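Local atomic coordinates of uncharacterized protein MJ0754 (Methanocaldococcus jannaschii, PDB entry 3Q4N), a protein that is of unknown function but adopts a ferritin-like four-helix bundle and binds metal, apparently at a dinuclear centre. Residues R25-L30 with P85-L90; L30-Y35 with K75-G80; L115-L120 with G142-M147; G20-R25 with Y68-P73; G109-D114 with P163-K168. One frame throughout, in Å; residues are numbered along the deposited sequence.

Contact 1 (R25-L30 with P85-L90); sequences REEEKL and PKFEEL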
# COMPACT_ATOMS: atom_id res chain seq x y z
N ARG B 25 14.85 -0.34 4.52
CA ARG B 25 16.23 -0.16 4.08
C ARG B 25 16.27 -0.23 2.57
O ARG B 25 16.88 0.62 1.92
CB ARG B 25 17.14 -1.23 4.69
CG ARG B 25 18.56 -1.32 4.09
CD ARG B 25 19.50 -0.24 4.65
NE ARG B 25 20.86 -0.33 4.11
CZ ARG B 25 21.68 0.71 3.96
NH1 ARG B 25 21.29 1.94 4.30
NH2 ARG B 25 22.89 0.54 3.45
N GLU B 26 15.61 -1.23 2.00
CA GLU B 26 15.55 -1.31 0.56
C GLU B 26 14.54 -0.37 -0.08
O GLU B 26 14.70 -0.01 -1.25
CB GLU B 26 15.35 -2.73 0.08
CG GLU B 26 16.51 -3.21 -0.76
CD GLU B 26 16.70 -4.71 -0.73
OE1 GLU B 26 15.77 -5.43 -0.28
OE2 GLU B 26 17.79 -5.15 -1.18
N GLU B 27 13.53 0.05 0.67
CA GLU B 27 12.58 0.98 0.09
C GLU B 27 13.26 2.29 -0.27
O GLU B 27 13.08 2.76 -1.39
CB GLU B 27 11.35 1.18 0.96
CG GLU B 27 10.14 1.60 0.14
CD GLU B 27 8.80 1.22 0.79
OE1 GLU B 27 7.97 2.14 1.03
OE2 GLU B 27 8.56 0.01 1.05
N GLU B 28 14.07 2.84 0.65
CA GLU B 28 14.77 4.13 0.47
C GLU B 28 15.83 4.07 -0.63
O GLU B 28 16.17 5.07 -1.27
CB GLU B 28 15.42 4.58 1.78
CG GLU B 28 14.46 4.72 2.98
CD GLU B 28 13.51 5.95 2.93
OE1 GLU B 28 13.98 7.11 2.86
OE2 GLU B 28 12.27 5.77 2.98
N LYS B 29 16.35 2.88 -0.83
CA LYS B 29 17.32 2.67 -1.88
C LYS B 29 16.63 2.74 -3.25
O LYS B 29 17.17 3.34 -4.20
CB LYS B 29 18.06 1.36 -1.69
CG LYS B 29 19.12 1.14 -2.74
CD LYS B 29 20.02 -0.03 -2.44
CE LYS B 29 20.92 -0.28 -3.63
NZ LYS B 29 20.16 -0.86 -4.75
N LEU B 30 15.44 2.15 -3.35
CA LEU B 30 14.64 2.29 -4.56
C LEU B 30 14.53 3.77 -4.94
O LEU B 30 14.95 4.18 -6.03
CB LEU B 30 13.25 1.68 -4.36
CG LEU B 30 12.23 1.97 -5.46
CD1 LEU B 30 12.76 1.58 -6.85
CD2 LEU B 30 10.90 1.28 -5.16
N PRO B 85 12.64 -8.93 -4.70
CA PRO B 85 12.32 -8.67 -6.11
C PRO B 85 11.18 -7.66 -6.26
O PRO B 85 11.09 -6.98 -7.28
CB PRO B 85 11.89 -10.04 -6.63
CG PRO B 85 12.52 -11.01 -5.70
CD PRO B 85 12.44 -10.34 -4.36
N LYS B 86 10.35 -7.56 -5.23
CA LYS B 86 9.34 -6.52 -5.14
C LYS B 86 9.92 -5.20 -5.59
O LYS B 86 9.22 -4.37 -6.16
CB LYS B 86 8.88 -6.42 -3.68
CG LYS B 86 7.93 -5.27 -3.37
CD LYS B 86 6.95 -5.67 -2.28
CE LYS B 86 6.74 -4.52 -1.31
NZ LYS B 86 6.57 -5.04 0.09
N PHE B 87 11.21 -5.03 -5.36
CA PHE B 87 11.86 -3.78 -5.65
C PHE B 87 12.54 -3.71 -6.98
O PHE B 87 12.54 -2.66 -7.61
CB PHE B 87 12.82 -3.45 -4.55
CG PHE B 87 12.14 -3.05 -3.30
CD1 PHE B 87 11.56 -1.79 -3.19
CD2 PHE B 87 12.03 -3.94 -2.25
CE1 PHE B 87 10.90 -1.40 -2.04
CE2 PHE B 87 11.38 -3.58 -1.09
CZ PHE B 87 10.81 -2.30 -0.98
N GLU B 88 13.13 -4.83 -7.40
CA GLU B 88 13.70 -4.91 -8.74
C GLU B 88 12.57 -4.52 -9.69
O GLU B 88 12.76 -3.71 -10.60
CB GLU B 88 14.22 -6.33 -9.05
CG GLU B 88 15.32 -6.40 -10.11
CD GLU B 88 16.59 -7.12 -9.60
OE1 GLU B 88 16.49 -8.31 -9.24
OE2 GLU B 88 17.68 -6.49 -9.58
N GLU B 89 11.39 -5.07 -9.41
CA GLU B 89 10.22 -4.88 -10.24
C GLU B 89 9.84 -3.45 -10.11
O GLU B 89 9.81 -2.72 -11.09
CB GLU B 89 9.05 -5.73 -9.75
CG GLU B 89 9.04 -7.16 -10.26
CD GLU B 89 7.90 -7.96 -9.61
OE1 GLU B 89 6.72 -7.53 -9.76
OE2 GLU B 89 8.19 -8.99 -8.95
N LEU B 90 9.58 -3.05 -8.88
CA LEU B 90 9.09 -1.72 -8.66
C LEU B 90 10.03 -0.72 -9.32
O LEU B 90 9.58 0.23 -9.94
CB LEU B 90 8.92 -1.43 -7.17
CG LEU B 90 7.49 -0.99 -6.86
CD1 LEU B 90 7.26 -0.79 -5.36
CD2 LEU B 90 7.09 0.26 -7.64
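The ring of Phe-87 reaches across from helix 85-98 to the backbone of Glu-27 and the CD2 methyl of Leu-30. Its first torsion (chi1 -72°) sets CG beside the backbone N and trans to the carbonyl carbon, which aims the ring at helix 15-42. One ring face receives Glu-26 O, displaced toward the rim, while Glu-27 CA lies obliquely 3.6 Å from Phe-87 CE1. At the ring edge, near its plane, Leu-30 CD2 comes within 3.7 Å of Phe-87 CD1. The extended side chain of Glu-27 crosses the ring at about a right angle, its CG 3.8 Å from Phe-87 CE1; its carboxylate plane is turned 43° from the ring. Leu-30 CD2 also meets Leu-90 CB at 3.9 Å, bridging Phe-87 and Leu-90. The contact is largely apolar, although Glu-27 OE2 also borders the ring, at its edge and in its plane; the carboxylate of Glu-26 is bonded to Ser-83 N in the preceding loop. The short helix 85-98 thus packs alongside the long helix 15-42 of the ferritin-like bundle, Phe-87 inserted between them, the segments 12° from parallel with axes 10.3 Å apart. Helix 102-125 adjoins, Asp-116 touching Glu-27 and Leu-115 touching Leu-90.

Contact 2 (L30-Y35 with K75-G80); sequences LARDVY and KNDSIG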
# COMPACT_ATOMS: atom_id res chain seq x y z
N LEU B 30 15.44 2.15 -3.35
CA LEU B 30 14.64 2.29 -4.56
C LEU B 30 14.53 3.77 -4.94
O LEU B 30 14.95 4.18 -6.03
CB LEU B 30 13.25 1.68 -4.36
CG LEU B 30 12.23 1.97 -5.46
CD1 LEU B 30 12.76 1.58 -6.85
CD2 LEU B 30 10.90 1.28 -5.16
N ALA B 31 13.97 4.55 -4.02
CA ALA B 31 13.86 5.98 -4.18
C ALA B 31 15.19 6.55 -4.69
O ALA B 31 15.22 7.21 -5.72
CB ALA B 31 13.49 6.61 -2.85
N ARG B 32 16.28 6.25 -4.00
CA ARG B 32 17.55 6.80 -4.38
C ARG B 32 17.97 6.39 -5.80
O ARG B 32 18.30 7.24 -6.64
CB ARG B 32 18.62 6.48 -3.34
CG ARG B 32 19.93 7.24 -3.56
CD ARG B 32 21.18 6.48 -3.06
NE ARG B 32 21.35 5.16 -3.70
CZ ARG B 32 22.17 4.21 -3.26
NH1 ARG B 32 22.92 4.41 -2.18
NH2 ARG B 32 22.24 3.04 -3.90
N ASP B 33 17.94 5.09 -6.09
CA ASP B 33 18.36 4.57 -7.40
C ASP B 33 17.49 5.11 -8.52
O ASP B 33 17.97 5.38 -9.64
CB ASP B 33 18.33 3.04 -7.43
CG ASP B 33 19.22 2.41 -6.38
OD1 ASP B 33 18.90 1.28 -5.96
OD2 ASP B 33 20.23 3.02 -5.96
N VAL B 34 16.20 5.28 -8.24
CA VAL B 34 15.33 5.93 -9.22
C VAL B 34 15.76 7.38 -9.47
O VAL B 34 16.08 7.75 -10.60
CB VAL B 34 13.85 5.82 -8.88
CG1 VAL B 34 13.04 6.54 -9.93
CG2 VAL B 34 13.44 4.36 -8.82
N TYR B 35 15.79 8.19 -8.41
CA TYR B 35 16.11 9.59 -8.61
C TYR B 35 17.44 9.73 -9.38
O TYR B 35 17.51 10.40 -10.40
CB TYR B 35 16.06 10.38 -7.29
CG TYR B 35 14.72 10.31 -6.56
CD1 TYR B 35 13.53 10.20 -7.25
CD2 TYR B 35 14.66 10.37 -5.17
CE1 TYR B 35 12.31 10.13 -6.59
CE2 TYR B 35 13.44 10.29 -4.50
CZ TYR B 35 12.27 10.17 -5.23
OH TYR B 35 11.04 10.09 -4.59
N LYS B 75 23.29 -6.05 0.02
CA LYS B 75 24.58 -6.67 -0.19
C LYS B 75 25.31 -5.92 -1.33
O LYS B 75 26.37 -5.31 -1.10
CB LYS B 75 24.44 -8.18 -0.45
CG LYS B 75 24.59 -9.07 0.81
CD LYS B 75 23.29 -9.75 1.30
CE LYS B 75 23.60 -10.83 2.37
NZ LYS B 75 22.55 -11.02 3.42
N ASN B 76 24.73 -5.93 -2.53
CA ASN B 76 25.26 -5.17 -3.68
C ASN B 76 24.70 -3.74 -3.73
O ASN B 76 23.50 -3.55 -3.93
CB ASN B 76 24.95 -5.94 -4.97
CG ASN B 76 25.50 -5.25 -6.23
OD1 ASN B 76 26.25 -4.28 -6.16
ND2 ASN B 76 25.13 -5.79 -7.38
N ASP B 77 25.57 -2.74 -3.55
CA ASP B 77 25.13 -1.33 -3.54
C ASP B 77 24.62 -0.78 -4.88
O ASP B 77 23.83 0.18 -4.91
CB ASP B 77 26.22 -0.40 -3.00
CG ASP B 77 25.81 1.07 -3.10
OD1 ASP B 77 26.19 1.72 -4.10
OD2 ASP B 77 25.06 1.57 -2.22
N SER B 78 25.08 -1.38 -5.98
CA SER B 78 24.83 -0.85 -7.32
C SER B 78 23.41 -0.39 -7.55
O SER B 78 22.45 -0.86 -6.92
CB SER B 78 25.20 -1.87 -8.42
OG SER B 78 26.61 -1.89 -8.66
N ILE B 79 23.31 0.53 -8.50
CA ILE B 79 22.04 1.08 -8.90
C ILE B 79 21.16 -0.04 -9.41
O ILE B 79 21.61 -0.88 -10.20
CB ILE B 79 22.23 2.19 -9.94
CG1 ILE B 79 22.74 3.46 -9.25
CG2 ILE B 79 20.91 2.44 -10.65
CD1 ILE B 79 23.34 4.52 -10.18
N GLY B 80 19.93 -0.08 -8.93
CA GLY B 80 18.90 -0.95 -9.49
C GLY B 80 18.98 -2.41 -9.10
O GLY B 80 18.28 -3.24 -9.67
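Asp-33 and Arg-32, consecutive on helix 15-42, meet the loop 75-80 through charge, a weak hydrogen bond and a little apolar packing. The ionic part is a network of Arg-32, Asp-33 and Asp-77. Arg-32 NH2 donates to Asp-33 OD2 at 2.9 Å, lying on the syn lone pair of that oxygen, which sits in the guanidinium plane. A bend at chi3 (58°) brings the guanidinium edge alongside the Asp-33 carboxylate and turns the same group toward the loop. There Arg-32 NH1 forms a longer salt bridge of 3.6 Å with Asp-77 OD2, which arrives at the guanidinium edge although the two planar groups are tilted 66° apart. Beyond the segments, Arg-32 NH1 is bonded to Gln-55.

A weak hydrogen bond runs from Gly-80 N to Asp-33 OD1, spanning 3.4 Å, though it is fairly straight at 162°. Asp-33 OD1 also has a salt bridge to Lys-29. Within the loop, Asn-76 OD1 accepts from Ser-78 N at 3.1 Å in an Asx turn.

The apolar part is slight. Ile-79 slides past Asp-33 in the opposite direction, its CG2 4.2 Å from Asp-33 CB.

An alanine in place of Asp-33 would probably leave Gly-80 N and Lys-29 without this carboxylate and Arg-32 freer to turn. Between the two segments, then, the polar links are mainly long ones, with Asp-33 dividing its oxygens between arginine and lysine plus loop amide; Lys-29 reaches Ser-78 O as well, tying the same loop to the helix.

Contact 3 (L115-L120 with G142-M147); sequences LDIADL and GSRNHM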
# COMPACT_ATOMS: atom_id res chain seq x y z
N LEU B 115 3.96 6.36 -1.88
CA LEU B 115 4.18 5.05 -1.38
C LEU B 115 5.12 5.08 -0.18
O LEU B 115 5.09 4.18 0.67
CB LEU B 115 4.78 4.20 -2.48
CG LEU B 115 4.86 2.72 -2.14
CD1 LEU B 115 3.62 2.26 -1.38
CD2 LEU B 115 4.99 1.94 -3.42
N ASP B 116 5.96 6.09 -0.08
CA ASP B 116 6.90 6.07 1.01
C ASP B 116 6.22 6.45 2.32
O ASP B 116 6.31 5.69 3.28
CB ASP B 116 8.11 6.94 0.72
CG ASP B 116 9.41 6.25 1.07
OD1 ASP B 116 10.31 6.18 0.19
OD2 ASP B 116 9.55 5.77 2.22
N ILE B 117 5.51 7.57 2.36
CA ILE B 117 4.73 7.92 3.55
C ILE B 117 3.69 6.84 3.94
O ILE B 117 3.36 6.69 5.12
CB ILE B 117 4.01 9.23 3.35
CG1 ILE B 117 4.97 10.29 2.86
CG2 ILE B 117 3.36 9.69 4.64
CD1 ILE B 117 4.27 11.50 2.22
N ALA B 118 3.18 6.09 2.95
CA ALA B 118 2.16 5.08 3.21
C ALA B 118 2.76 3.93 4.02
O ALA B 118 2.21 3.50 5.05
CB ALA B 118 1.58 4.56 1.91
N ASP B 119 3.90 3.45 3.55
CA ASP B 119 4.52 2.29 4.16
C ASP B 119 5.15 2.69 5.48
O ASP B 119 5.08 1.95 6.46
CB ASP B 119 5.46 1.63 3.16
CG ASP B 119 4.70 1.15 1.89
OD1 ASP B 119 3.46 1.29 1.86
OD2 ASP B 119 5.32 0.65 0.93
N LEU B 120 5.69 3.89 5.54
CA LEU B 120 6.12 4.45 6.80
C LEU B 120 5.00 4.41 7.81
O LEU B 120 5.21 3.92 8.90
CB LEU B 120 6.66 5.88 6.60
CG LEU B 120 8.09 5.98 6.04
CD1 LEU B 120 8.44 7.36 5.62
CD2 LEU B 120 9.14 5.47 7.04
N GLY B 142 11.19 13.87 6.32
CA GLY B 142 11.97 14.05 5.07
C GLY B 142 11.15 13.79 3.82
O GLY B 142 11.25 14.52 2.85
N SER B 143 10.33 12.75 3.86
CA SER B 143 9.51 12.35 2.71
C SER B 143 8.41 13.35 2.37
O SER B 143 8.12 13.58 1.20
CB SER B 143 8.89 10.96 2.92
OG SER B 143 9.72 9.94 2.39
N ARG B 144 7.80 13.93 3.40
CA ARG B 144 6.77 14.93 3.18
C ARG B 144 7.32 16.12 2.39
O ARG B 144 6.65 16.64 1.48
CB ARG B 144 6.16 15.36 4.51
CG ARG B 144 5.24 14.31 5.13
CD ARG B 144 4.26 14.91 6.16
NE ARG B 144 4.79 14.97 7.53
CZ ARG B 144 4.37 14.18 8.52
NH1 ARG B 144 3.43 13.26 8.30
NH2 ARG B 144 4.90 14.31 9.74
N ASN B 145 8.56 16.52 2.71
CA ASN B 145 9.27 17.56 1.99
C ASN B 145 9.52 17.25 0.54
O ASN B 145 9.50 18.14 -0.32
CB ASN B 145 10.59 17.85 2.66
CG ASN B 145 10.53 19.09 3.50
OD1 ASN B 145 9.75 19.16 4.45
ND2 ASN B 145 11.34 20.09 3.16
N HIS B 146 9.79 15.98 0.26
CA HIS B 146 9.99 15.56 -1.12
C HIS B 146 8.70 15.69 -1.95
O HIS B 146 8.72 16.21 -3.07
CB HIS B 146 10.55 14.14 -1.18
CG HIS B 146 11.85 13.97 -0.44
ND1 HIS B 146 12.19 12.81 0.22
CD2 HIS B 146 12.88 14.83 -0.25
CE1 HIS B 146 13.38 12.96 0.79
NE2 HIS B 146 13.82 14.18 0.52
N MET B 147 7.60 15.22 -1.38
CA MET B 147 6.29 15.44 -1.94
C MET B 147 6.11 16.90 -2.39
O MET B 147 5.86 17.19 -3.56
CB MET B 147 5.25 15.10 -0.87
CG MET B 147 3.83 15.09 -1.35
SD MET B 147 3.38 13.45 -1.93
CE MET B 147 3.87 13.57 -3.65
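Ser-143 OG, the hydroxyl between the two helices, is hydrogen-bonded to Glu-113 OE1, one turn before Asp-116 on helix 102-125. The same oxygen packs against the 115-120 segment: it lies 3.8 Å from Asp-116 CB and 4.3 Å from Leu-120 CD1. These are van der Waals approaches, so the polar need of the buried hydroxyl is met by Glu-113 and not by Asp-116.

Around this polar point the contact is aliphatic. Ile-117 CG1 lies beside its backbone N (chi1 -50°), a setting that sends the longer branch toward helix 130-155, where it meets Ser-143 CB at 4.0 Å. The terminal CD1 of Ile-117 continues to Arg-144 CG at 4.2 Å, the two side chains crossing at about a right angle. Only the aliphatic stem of Arg-144 is used here; a bend at chi3 turns its charged end elsewhere, where Arg-144 NE forms a salt bridge with Glu-180.

The small serine is consistent with the close backbone approach, 6.6 Å from Ile-117 CA to Ser-143 CA. The segment axes come within 9.6 Å and run roughly antiparallel, with a signed crossing angle of -155°. The pair belongs to the four-helix bundle: helix 15-42 adjoins through Met-24 against Asp-116 and Leu-120, helix 45-68 borders the other segment through Ile-50 and Glu-54 against His-146, and the loop residue Ile-166 packs on Ile-117.

Contact 4 (G20-R25 with Y68-P73); sequences GLIEMR and YNIPDP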
# COMPACT_ATOMS: atom_id res chain seq x y z
N GLY B 20 10.19 -5.05 8.83
CA GLY B 20 9.98 -3.68 8.38
C GLY B 20 11.29 -2.99 8.07
O GLY B 20 11.54 -2.56 6.92
N LEU B 21 12.13 -2.88 9.10
CA LEU B 21 13.51 -2.45 8.96
C LEU B 21 14.16 -2.92 7.63
O LEU B 21 14.59 -2.08 6.84
CB LEU B 21 14.32 -2.91 10.17
CG LEU B 21 14.29 -2.08 11.47
CD1 LEU B 21 15.56 -2.34 12.28
CD2 LEU B 21 14.13 -0.56 11.25
N ILE B 22 14.20 -4.24 7.39
CA ILE B 22 14.73 -4.78 6.13
C ILE B 22 14.07 -4.09 4.94
O ILE B 22 14.75 -3.65 4.00
CB ILE B 22 14.52 -6.32 5.99
CG1 ILE B 22 15.44 -7.10 6.90
CG2 ILE B 22 14.82 -6.78 4.59
CD1 ILE B 22 14.75 -7.80 8.02
N GLU B 23 12.75 -3.97 4.98
CA GLU B 23 12.01 -3.55 3.80
C GLU B 23 12.26 -2.08 3.53
O GLU B 23 12.45 -1.67 2.38
CB GLU B 23 10.52 -3.80 3.99
CG GLU B 23 9.79 -4.19 2.71
CD GLU B 23 8.28 -4.31 2.93
OE1 GLU B 23 7.74 -5.45 2.78
OE2 GLU B 23 7.64 -3.27 3.26
N MET B 24 12.27 -1.31 4.62
CA MET B 24 12.47 0.11 4.57
C MET B 24 13.87 0.47 4.12
O MET B 24 14.07 1.46 3.43
CB MET B 24 12.18 0.72 5.91
CG MET B 24 10.70 0.89 6.20
SD MET B 24 9.71 1.64 4.88
CE MET B 24 10.52 3.18 4.53
N ARG B 25 14.85 -0.34 4.52
CA ARG B 25 16.23 -0.16 4.08
C ARG B 25 16.27 -0.23 2.57
O ARG B 25 16.88 0.62 1.92
CB ARG B 25 17.14 -1.23 4.69
CG ARG B 25 18.56 -1.32 4.09
CD ARG B 25 19.50 -0.24 4.65
NE ARG B 25 20.86 -0.33 4.11
CZ ARG B 25 21.68 0.71 3.96
NH1 ARG B 25 21.29 1.94 4.30
NH2 ARG B 25 22.89 0.54 3.45
N TYR B 68 20.86 -3.13 16.18
CA TYR B 68 20.05 -4.26 16.64
C TYR B 68 20.52 -5.54 16.02
O TYR B 68 19.94 -6.60 16.26
CB TYR B 68 18.57 -4.04 16.33
CG TYR B 68 17.92 -3.08 17.28
CD1 TYR B 68 17.06 -3.53 18.27
CD2 TYR B 68 18.19 -1.72 17.22
CE1 TYR B 68 16.45 -2.63 19.18
CE2 TYR B 68 17.60 -0.82 18.11
CZ TYR B 68 16.73 -1.27 19.09
OH TYR B 68 16.15 -0.37 19.98
N ASN B 69 21.58 -5.44 15.23
CA ASN B 69 22.21 -6.61 14.61
C ASN B 69 21.21 -7.44 13.81
O ASN B 69 20.57 -8.34 14.35
CB ASN B 69 22.89 -7.47 15.68
CG ASN B 69 24.07 -8.27 15.13
OD1 ASN B 69 24.15 -8.59 13.92
ND2 ASN B 69 25.00 -8.62 16.03
N ILE B 70 21.07 -7.10 12.54
CA ILE B 70 20.16 -7.77 11.62
C ILE B 70 20.86 -7.80 10.26
O ILE B 70 21.28 -6.76 9.76
CB ILE B 70 18.80 -7.02 11.49
CG1 ILE B 70 18.04 -6.99 12.82
CG2 ILE B 70 17.91 -7.67 10.42
CD1 ILE B 70 16.86 -6.03 12.86
N PRO B 71 20.98 -9.00 9.65
CA PRO B 71 21.71 -9.09 8.39
C PRO B 71 21.11 -8.15 7.35
O PRO B 71 19.95 -8.33 6.93
CB PRO B 71 21.51 -10.56 7.96
CG PRO B 71 20.24 -10.99 8.67
CD PRO B 71 20.30 -10.27 9.99
N ASP B 72 21.90 -7.13 6.98
CA ASP B 72 21.56 -6.11 5.98
C ASP B 72 21.21 -6.69 4.59
O ASP B 72 21.93 -7.57 4.09
CB ASP B 72 22.75 -5.15 5.87
CG ASP B 72 22.53 -4.02 4.89
OD1 ASP B 72 21.92 -4.25 3.84
OD2 ASP B 72 22.98 -2.89 5.18
N PRO B 73 20.11 -6.21 3.97
CA PRO B 73 19.71 -6.72 2.66
C PRO B 73 20.46 -6.12 1.48
O PRO B 73 20.58 -6.79 0.46
CB PRO B 73 18.22 -6.36 2.58
CG PRO B 73 18.06 -5.20 3.45
CD PRO B 73 19.11 -5.28 4.52
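Pro-73 packs its ring against Ile-22 and Arg-25, forming the closer part of the contact between helix 15-42 and the loop 68-73. Pro-73 CG lies 3.7 Å from Ile-22 O and 3.8 Å from Ile-22 CG2. It also meets the aliphatic stem of Arg-25, whose CG is 4.0 Å away from Pro-73 CG. The nearest CA atoms across the contact, those of Ile-22 and Pro-73, are 6.4 Å apart, which agrees with a rigid ring laid directly on the helix.

A second apolar patch lies farther back along the loop, where Ile-70 spreads its two branches over successive helix residues. Its CD1 comes 4.0 Å from Leu-21 CD1, with the side chains crossing at about a right angle, while its CG2 meets Ile-22 CD1. Leu-21 and Ile-70 are buried, whereas Ile-22 is partly exposed.

The looser side is ionic. Arg-25 bends at chi2 (80°), carrying its guanidinium past the proline to Asp-72, which is partly exposed. Arg-25 NE and Asp-72 OD2 are 3.5 Å apart, a long and weak ion pair; the guanidinium and carboxylate planes are almost perpendicular, 86° apart, so the two groups do not form a flat paired bridge. Asp-72 OD2 has a stronger partner in Lys-62.

The loop leaves helix 45-68 at Asn-69, whose positive phi and bonds back into the last turn make a Schellman motif. Helix 45-68 packs against both segments, Leu-65 touching Leu-21 and Pro-73, while Ile-132 and Tyr-136 of helix 130-155 also border Leu-21.

Contact 5 (G109-D114 with P163-K168); sequences GATIED and PQYISK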
# COMPACT_ATOMS: atom_id res chain seq x y z
N GLY B 109 8.46 10.52 -9.21
CA GLY B 109 9.00 11.03 -7.96
C GLY B 109 7.90 11.08 -6.93
O GLY B 109 7.92 10.32 -5.96
N ALA B 110 6.93 11.96 -7.16
CA ALA B 110 5.77 12.10 -6.31
C ALA B 110 5.30 10.76 -5.82
O ALA B 110 5.00 10.60 -4.63
CB ALA B 110 4.66 12.78 -7.04
N THR B 111 5.28 9.80 -6.74
CA THR B 111 4.67 8.49 -6.50
C THR B 111 5.47 7.63 -5.53
O THR B 111 4.90 6.84 -4.78
CB THR B 111 4.52 7.72 -7.81
OG1 THR B 111 3.80 8.51 -8.77
CG2 THR B 111 3.81 6.39 -7.56
N ILE B 112 6.79 7.77 -5.55
CA ILE B 112 7.65 7.01 -4.66
C ILE B 112 7.43 7.51 -3.23
O ILE B 112 7.37 6.74 -2.25
CB ILE B 112 9.11 7.15 -5.10
CG1 ILE B 112 9.33 6.36 -6.39
CG2 ILE B 112 10.08 6.67 -4.03
CD1 ILE B 112 10.38 6.99 -7.32
N GLU B 113 7.27 8.82 -3.14
CA GLU B 113 7.07 9.49 -1.88
C GLU B 113 5.66 9.22 -1.32
O GLU B 113 5.46 9.17 -0.10
CB GLU B 113 7.34 10.98 -2.11
CG GLU B 113 8.78 11.26 -2.57
CD GLU B 113 9.82 10.97 -1.49
OE1 GLU B 113 9.45 10.47 -0.40
OE2 GLU B 113 11.01 11.22 -1.71
N ASP B 114 4.70 9.05 -2.22
CA ASP B 114 3.33 8.69 -1.87
C ASP B 114 3.35 7.31 -1.18
O ASP B 114 2.85 7.13 -0.06
CB ASP B 114 2.51 8.66 -3.17
CG ASP B 114 1.02 8.48 -2.94
OD1 ASP B 114 0.59 8.09 -1.82
OD2 ASP B 114 0.28 8.73 -3.91
N PRO B 163 -2.94 11.58 -4.68
CA PRO B 163 -2.54 10.49 -3.81
C PRO B 163 -3.12 9.16 -4.26
O PRO B 163 -4.20 9.14 -4.84
CB PRO B 163 -3.14 10.90 -2.46
CG PRO B 163 -4.09 12.02 -2.77
CD PRO B 163 -3.46 12.71 -3.90
N GLN B 164 -2.41 8.07 -4.02
CA GLN B 164 -2.88 6.74 -4.41
C GLN B 164 -2.83 5.85 -3.20
O GLN B 164 -3.57 4.88 -3.11
CB GLN B 164 -1.99 6.15 -5.50
CG GLN B 164 -1.92 6.98 -6.77
CD GLN B 164 -0.76 6.58 -7.69
OE1 GLN B 164 0.41 6.74 -7.35
NE2 GLN B 164 -1.09 6.07 -8.87
N TYR B 165 -1.94 6.20 -2.27
CA TYR B 165 -1.64 5.36 -1.13
C TYR B 165 -1.89 6.06 0.17
O TYR B 165 -2.36 5.43 1.12
CB TYR B 165 -0.19 4.91 -1.19
CG TYR B 165 0.14 4.25 -2.51
CD1 TYR B 165 -0.52 3.09 -2.90
CD2 TYR B 165 1.11 4.79 -3.36
CE1 TYR B 165 -0.24 2.47 -4.11
CE2 TYR B 165 1.41 4.18 -4.57
CZ TYR B 165 0.72 3.01 -4.94
OH TYR B 165 0.98 2.38 -6.14
N ILE B 166 -1.58 7.35 0.22
CA ILE B 166 -1.96 8.17 1.40
C ILE B 166 -3.36 8.74 1.17
O ILE B 166 -3.84 8.73 0.05
CB ILE B 166 -0.96 9.29 1.71
CG1 ILE B 166 -0.71 10.15 0.48
CG2 ILE B 166 0.33 8.68 2.24
CD1 ILE B 166 -0.24 11.54 0.80
N SER B 167 -4.02 9.22 2.22
CA SER B 167 -5.37 9.77 2.06
C SER B 167 -5.35 10.97 1.12
O SER B 167 -4.28 11.52 0.84
CB SER B 167 -5.97 10.17 3.40
OG SER B 167 -4.99 10.61 4.30
N LYS B 168 -6.51 11.34 0.58
CA LYS B 168 -6.63 12.67 -0.03
C LYS B 168 -6.49 13.63 1.12
O LYS B 168 -5.69 14.56 1.06
CB LYS B 168 -7.99 12.90 -0.68
CG LYS B 168 -7.98 12.95 -2.20
CD LYS B 168 -8.54 11.65 -2.77
CE LYS B 168 -9.14 11.86 -4.14
NZ LYS B 168 -9.88 10.63 -4.55
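With chi1 at -172°, Asp-114 swings CG beside its carbonyl carbon and carries the carboxylate from helix 102-125 into the loop 163-168, where three consecutive backbone amides meet it. Ile-166 adopts chi1 54°, placing CG1 between its backbone N and carbonyl carbon and bringing that atom within 3.4 Å of Asp-114 OD1.

Each carboxylate oxygen has two partners. Gln-164 N donates to Asp-114 OD2 at 2.8 Å on the syn lone pair, and the same oxygen is bonded to Tyr-161 OH, which also bonds Gln-164 OE1. Asp-114 OD1 holds two loop amides: Tyr-165 N at 3.2 Å, on the syn side but 33° out of the carboxylate plane, and Ile-166 N at 3.1 Å, nearly in line with the C-O bond. The latter is the straighter of these two.

Packing completes the contact. Tyr-165 crosses the aspartate at about a right angle, its CD2 3.7 Å from Asp-114 CG, and Thr-111 CG2 touches Gln-164 OE1 at 3.4 Å.

A leucine at Asp-114 would probably leave the amides of Gln-164, Tyr-165 and Ile-166 without their acceptor and let the loop shift. Lys-86 of the second subunit bonds Gln-164 O in this same loop. One buried carboxylate thus fixes three backbone N-H groups of the loop, and their convergence probably eases its negative charge.

How the contacts relate
Contacts 1, 2 and 4 all use helix 15-42, and contacts 3 and 5 share helix 102-125. Contacts 1 and 3 are buried helix-to-helix packing and largely apolar, with near-parallel and roughly antiparallel segments respectively. The other three join a helix to a loop: contact 4 is also buried but mixes aliphatic packing with a long ion pair, whereas contacts 2 and 5 are partly buried and more polar. Contact 2 depends on charged side chains, contact 5 on a carboxylate holding backbone amides. Contacts 2 and 5 lie on opposite sides of the chain's centre, about 20 Å between centres, yet Tyr-35 OH and Glu-113 OE2 link them.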